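Local coordinates for protein pectate lyase (Paenibacillus sp. 0602, PDB 5GT5) that cleaves polygalacturonate and partly methylated pectins by endo-acting, probably calcium-dependent eliminative lysis, as a secreted pectate lyase, at residues N258-D272 with G283-A297. The protein carries 1 engineered substitution. Numbering follows the deposited sequence.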
# COMPACT_ATOMS: atom_id res chain seq x y z
N ASN A 258 -6.07 5.76 12.91
CA ASN A 258 -4.74 5.98 13.48
C ASN A 258 -4.01 4.66 13.67
O ASN A 258 -2.76 4.63 13.67
CB ASN A 258 -4.85 6.70 14.83
CG ASN A 258 -5.36 8.13 14.71
OD1 ASN A 258 -5.25 8.74 13.66
ND2 ASN A 258 -5.83 8.69 15.82
N ALA A 259 -4.77 3.57 13.82
CA ALA A 259 -4.11 2.27 14.02
C ALA A 259 -3.30 1.88 12.80
O ALA A 259 -2.35 1.07 12.91
CB ALA A 259 -5.15 1.20 14.31
N ASN A 260 -3.61 2.48 11.66
CA ASN A 260 -2.91 2.14 10.42
C ASN A 260 -1.67 2.95 10.13
O ASN A 260 -0.94 2.66 9.16
CB ASN A 260 -3.87 2.26 9.24
CG ASN A 260 -5.09 1.39 9.41
OD1 ASN A 260 -6.21 1.88 9.43
ND2 ASN A 260 -4.88 0.09 9.60
N LEU A 261 -1.44 3.99 10.93
CA LEU A 261 -0.27 4.83 10.72
C LEU A 261 1.00 4.05 10.94
O LEU A 261 1.12 3.35 11.96
CB LEU A 261 -0.30 6.04 11.64
CG LEU A 261 -1.48 6.99 11.48
CD1 LEU A 261 -1.71 7.79 12.77
CD2 LEU A 261 -1.32 7.92 10.26
N SER A 262 1.94 4.16 10.01
CA SER A 262 3.27 3.61 10.23
C SER A 262 4.31 4.56 9.68
O SER A 262 4.14 5.18 8.59
CB SER A 262 3.43 2.19 9.66
OG SER A 262 3.32 2.16 8.23
N ILE A 263 5.37 4.73 10.46
CA ILE A 263 6.46 5.63 10.09
C ILE A 263 7.80 5.17 10.66
O ILE A 263 7.89 4.71 11.80
CB ILE A 263 6.12 7.08 10.51
CG1 ILE A 263 7.15 8.04 9.94
CG2 ILE A 263 6.04 7.27 12.04
CD1 ILE A 263 6.68 9.51 9.99
N THR A 264 8.84 5.28 9.83
CA THR A 264 10.22 5.06 10.23
C THR A 264 10.96 6.36 10.10
O THR A 264 10.90 7.01 9.03
CB THR A 264 10.91 4.03 9.32
OG1 THR A 264 10.14 2.83 9.31
CG2 THR A 264 12.33 3.74 9.78
N LEU A 265 11.70 6.74 11.15
CA LEU A 265 12.62 7.91 11.12
C LEU A 265 14.04 7.39 11.34
O LEU A 265 14.28 6.66 12.31
CB LEU A 265 12.30 8.87 12.27
CG LEU A 265 10.83 9.30 12.40
CD1 LEU A 265 10.64 10.15 13.64
CD2 LEU A 265 10.36 10.05 11.15
N HIS A 266 15.00 7.74 10.50
CA HIS A 266 16.37 7.29 10.77
C HIS A 266 17.42 8.16 10.14
O HIS A 266 17.21 8.75 9.06
CB HIS A 266 16.58 5.79 10.43
CG HIS A 266 16.75 5.49 8.99
ND1 HIS A 266 17.98 5.52 8.36
CD2 HIS A 266 15.86 5.11 8.04
CE1 HIS A 266 17.84 5.20 7.10
NE2 HIS A 266 16.55 4.94 6.87
N HIS A 267 18.56 8.27 10.83
CA HIS A 267 19.67 9.13 10.36
C HIS A 267 19.19 10.56 10.11
O HIS A 267 19.60 11.23 9.17
CB HIS A 267 20.38 8.50 9.14
CG HIS A 267 21.11 7.23 9.48
ND1 HIS A 267 20.50 5.99 9.49
CD2 HIS A 267 22.38 7.01 9.92
CE1 HIS A 267 21.34 5.08 9.92
NE2 HIS A 267 22.51 5.67 10.17
N ASN A 268 18.29 11.02 10.99
CA ASN A 268 17.83 12.41 10.95
C ASN A 268 18.40 13.18 12.10
O ASN A 268 18.64 12.62 13.18
CB ASN A 268 16.31 12.53 11.07
CG ASN A 268 15.57 11.87 9.93
OD1 ASN A 268 16.09 11.75 8.80
ND2 ASN A 268 14.34 11.43 10.23
N VAL A 269 18.61 14.48 11.88
CA VAL A 269 19.01 15.39 12.96
C VAL A 269 17.87 16.35 13.25
O VAL A 269 17.38 17.03 12.33
CB VAL A 269 20.28 16.20 12.59
CG1 VAL A 269 20.64 17.23 13.68
CG2 VAL A 269 21.44 15.27 12.33
N TYR A 270 17.43 16.39 14.50
CA TYR A 270 16.38 17.31 14.97
C TYR A 270 17.07 18.32 15.87
O TYR A 270 17.31 18.03 17.05
CB TYR A 270 15.28 16.55 15.74
CG TYR A 270 14.53 15.57 14.85
CD1 TYR A 270 13.45 16.00 14.08
CD2 TYR A 270 14.92 14.24 14.78
CE1 TYR A 270 12.79 15.12 13.21
CE2 TYR A 270 14.24 13.34 13.95
CZ TYR A 270 13.19 13.80 13.16
OH TYR A 270 12.54 12.91 12.34
N LYS A 271 17.46 19.46 15.30
CA LYS A 271 18.21 20.46 16.03
C LYS A 271 17.29 21.58 16.48
O LYS A 271 16.70 22.28 15.65
CB LYS A 271 19.32 21.02 15.13
CG LYS A 271 20.21 22.00 15.89
CD LYS A 271 21.32 22.58 14.98
CE LYS A 271 22.14 23.66 15.71
NZ LYS A 271 21.62 25.05 15.53
N ASP A 272 17.16 21.71 17.80
CA ASP A 272 16.32 22.74 18.39
C ASP A 272 14.89 22.62 17.90
O ASP A 272 14.24 23.62 17.53
CB ASP A 272 16.92 24.13 18.14
CG ASP A 272 18.32 24.25 18.71
OD1 ASP A 272 18.49 23.85 19.89
OD2 ASP A 272 19.22 24.71 17.96
N GLY A 283 -0.89 4.15 16.01
CA GLY A 283 -0.17 3.29 15.08
C GLY A 283 1.18 2.79 15.56
O GLY A 283 1.32 2.41 16.71
N ASN A 284 2.15 2.78 14.64
CA ASN A 284 3.50 2.29 14.89
C ASN A 284 4.52 3.26 14.38
O ASN A 284 4.46 3.68 13.22
CB ASN A 284 3.74 0.95 14.19
CG ASN A 284 2.91 -0.16 14.76
OD1 ASN A 284 3.08 -0.56 15.90
ND2 ASN A 284 2.01 -0.70 13.93
N ALA A 285 5.47 3.64 15.23
CA ALA A 285 6.57 4.49 14.81
C ALA A 285 7.89 3.94 15.29
O ALA A 285 8.00 3.58 16.47
CB ALA A 285 6.40 5.90 15.35
N HIS A 286 8.88 3.91 14.41
CA HIS A 286 10.22 3.41 14.72
C HIS A 286 11.23 4.48 14.35
O HIS A 286 11.32 4.88 13.17
CB HIS A 286 10.46 2.11 13.93
CG HIS A 286 11.83 1.52 14.10
ND1 HIS A 286 12.50 0.90 13.07
CD2 HIS A 286 12.62 1.41 15.20
CE1 HIS A 286 13.67 0.48 13.50
NE2 HIS A 286 13.78 0.77 14.78
N ALA A 287 11.99 4.95 15.34
CA ALA A 287 13.11 5.85 15.11
C ALA A 287 14.40 5.14 15.49
O ALA A 287 14.52 4.58 16.59
CB ALA A 287 12.94 7.12 15.91
N TYR A 288 15.34 5.12 14.57
CA TYR A 288 16.67 4.60 14.88
C TYR A 288 17.75 5.52 14.36
O TYR A 288 17.60 6.16 13.33
CB TYR A 288 16.85 3.16 14.37
CG TYR A 288 16.93 2.92 12.86
CD1 TYR A 288 15.77 2.69 12.11
CD2 TYR A 288 18.18 2.85 12.19
CE1 TYR A 288 15.85 2.39 10.76
CE2 TYR A 288 18.26 2.56 10.82
CZ TYR A 288 17.09 2.36 10.12
OH TYR A 288 17.14 2.07 8.77
N ASN A 289 18.86 5.60 15.11
CA ASN A 289 19.98 6.44 14.69
C ASN A 289 19.52 7.86 14.36
O ASN A 289 19.90 8.41 13.33
CB ASN A 289 20.71 5.86 13.48
CG ASN A 289 21.49 4.56 13.78
OD1 ASN A 289 21.73 3.78 12.86
ND2 ASN A 289 21.91 4.36 15.04
N ILE A 290 18.70 8.43 15.24
CA ILE A 290 18.35 9.85 15.12
C ILE A 290 19.02 10.65 16.22
O ILE A 290 19.49 10.06 17.20
CB ILE A 290 16.81 10.14 15.09
CG1 ILE A 290 16.13 9.79 16.43
CG2 ILE A 290 16.17 9.38 13.89
CD1 ILE A 290 14.73 10.42 16.56
N ILE A 291 19.10 11.96 16.04
CA ILE A 291 19.64 12.89 17.04
C ILE A 291 18.57 13.91 17.38
O ILE A 291 17.99 14.52 16.47
CB ILE A 291 20.86 13.63 16.50
CG1 ILE A 291 21.97 12.62 16.18
CG2 ILE A 291 21.37 14.66 17.51
CD1 ILE A 291 23.18 13.26 15.56
N MET A 292 18.27 14.06 18.68
CA MET A 292 17.43 15.17 19.12
C MET A 292 18.36 16.05 19.93
O MET A 292 18.71 15.68 21.05
CB MET A 292 16.29 14.71 20.04
CG MET A 292 15.41 13.58 19.48
SD MET A 292 14.22 13.12 20.78
CE MET A 292 13.67 11.53 20.20
N ASP A 293 18.80 17.16 19.38
CA ASP A 293 19.76 18.05 20.04
C ASP A 293 19.11 19.40 20.23
O ASP A 293 19.03 20.21 19.28
CB ASP A 293 21.02 18.18 19.19
CG ASP A 293 22.09 18.98 19.86
OD1 ASP A 293 21.80 19.75 20.78
OD2 ASP A 293 23.26 18.83 19.46
N ALA A 294 18.67 19.67 21.45
CA ALA A 294 17.93 20.89 21.79
C ALA A 294 18.82 21.84 22.61
O ALA A 294 18.31 22.64 23.39
CB ALA A 294 16.63 20.55 22.58
N THR A 295 20.13 21.77 22.40
CA THR A 295 21.10 22.61 23.15
C THR A 295 20.74 24.09 23.16
O THR A 295 20.72 24.73 24.23
CB THR A 295 22.51 22.45 22.56
OG1 THR A 295 22.96 21.10 22.74
CG2 THR A 295 23.51 23.42 23.27
N ASP A 296 20.46 24.64 21.99
CA ASP A 296 20.18 26.07 21.91
C ASP A 296 18.83 26.44 22.50
O ASP A 296 18.67 27.49 23.12
CB ASP A 296 20.29 26.54 20.47
CG ASP A 296 21.56 26.07 19.80
OD1 ASP A 296 22.64 26.40 20.32
OD2 ASP A 296 21.48 25.35 18.78
N ALA A 297 17.85 25.56 22.35
CA ALA A 297 16.58 25.82 23.01
C ALA A 297 16.72 25.83 24.54
O ALA A 297 16.13 26.68 25.23
CB ALA A 297 15.56 24.78 22.58
O HOH W 1 0.39 0.70 11.91
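His266 (chi1 78°) and Tyr288 (chi1 69°) both set CG between the backbone N and the carbonyl carbon, and the two side chains point the same way, side by side. Their planes are only 6° apart but slid, so that His266 CB sits over the centre of the tyrosine ring while Tyr288 OH lies above the centre of the imidazole; His266 CG and Tyr288 CZ approach to 3.3 Å. Beyond the phenol, Tyr288 OH is hydrogen-bonded to Thr10. At the following bend His267 and Asn289, both with left-handed backbone angles, lie side by side in the same way, with Asn289 CB over one imidazole face in a CH-pi contact, 3.8 Å from the ring centroid. Both ring nitrogens of His267 are engaged: ND1 with His266 ND1 at 2.8 Å, nearly straight, and NE2 with Asp414. On the face of Ile263 and Leu265, Ile263 CG2 meets Ala285 CB at 3.6 Å; past the bend Ile290 CD1 reaches Tyr270 CE2, the phenol OH being bonded to His247.

Backbone hydrogen bonds of parallel register run through both strand pairs, from Asn284 N to Leu261 O as far as Asp272 N to Asp293 O. There Asp272 OD1 accepts Ala297 N at 3.1 Å from above the carboxylate plane, near the start of helix 295-301. Asp272 OD2 and Asp296 OD2 are 2.5 Å apart, close enough that one of the two acids probably carries a proton, and Lys271 NZ bridges weakly to both carboxylates. Side chains of matching positions stack on successive turns, aromatic on aromatic and aliphatic on aliphatic, as in the right-handed parallel beta-helix of polysaccharide lyase family 1.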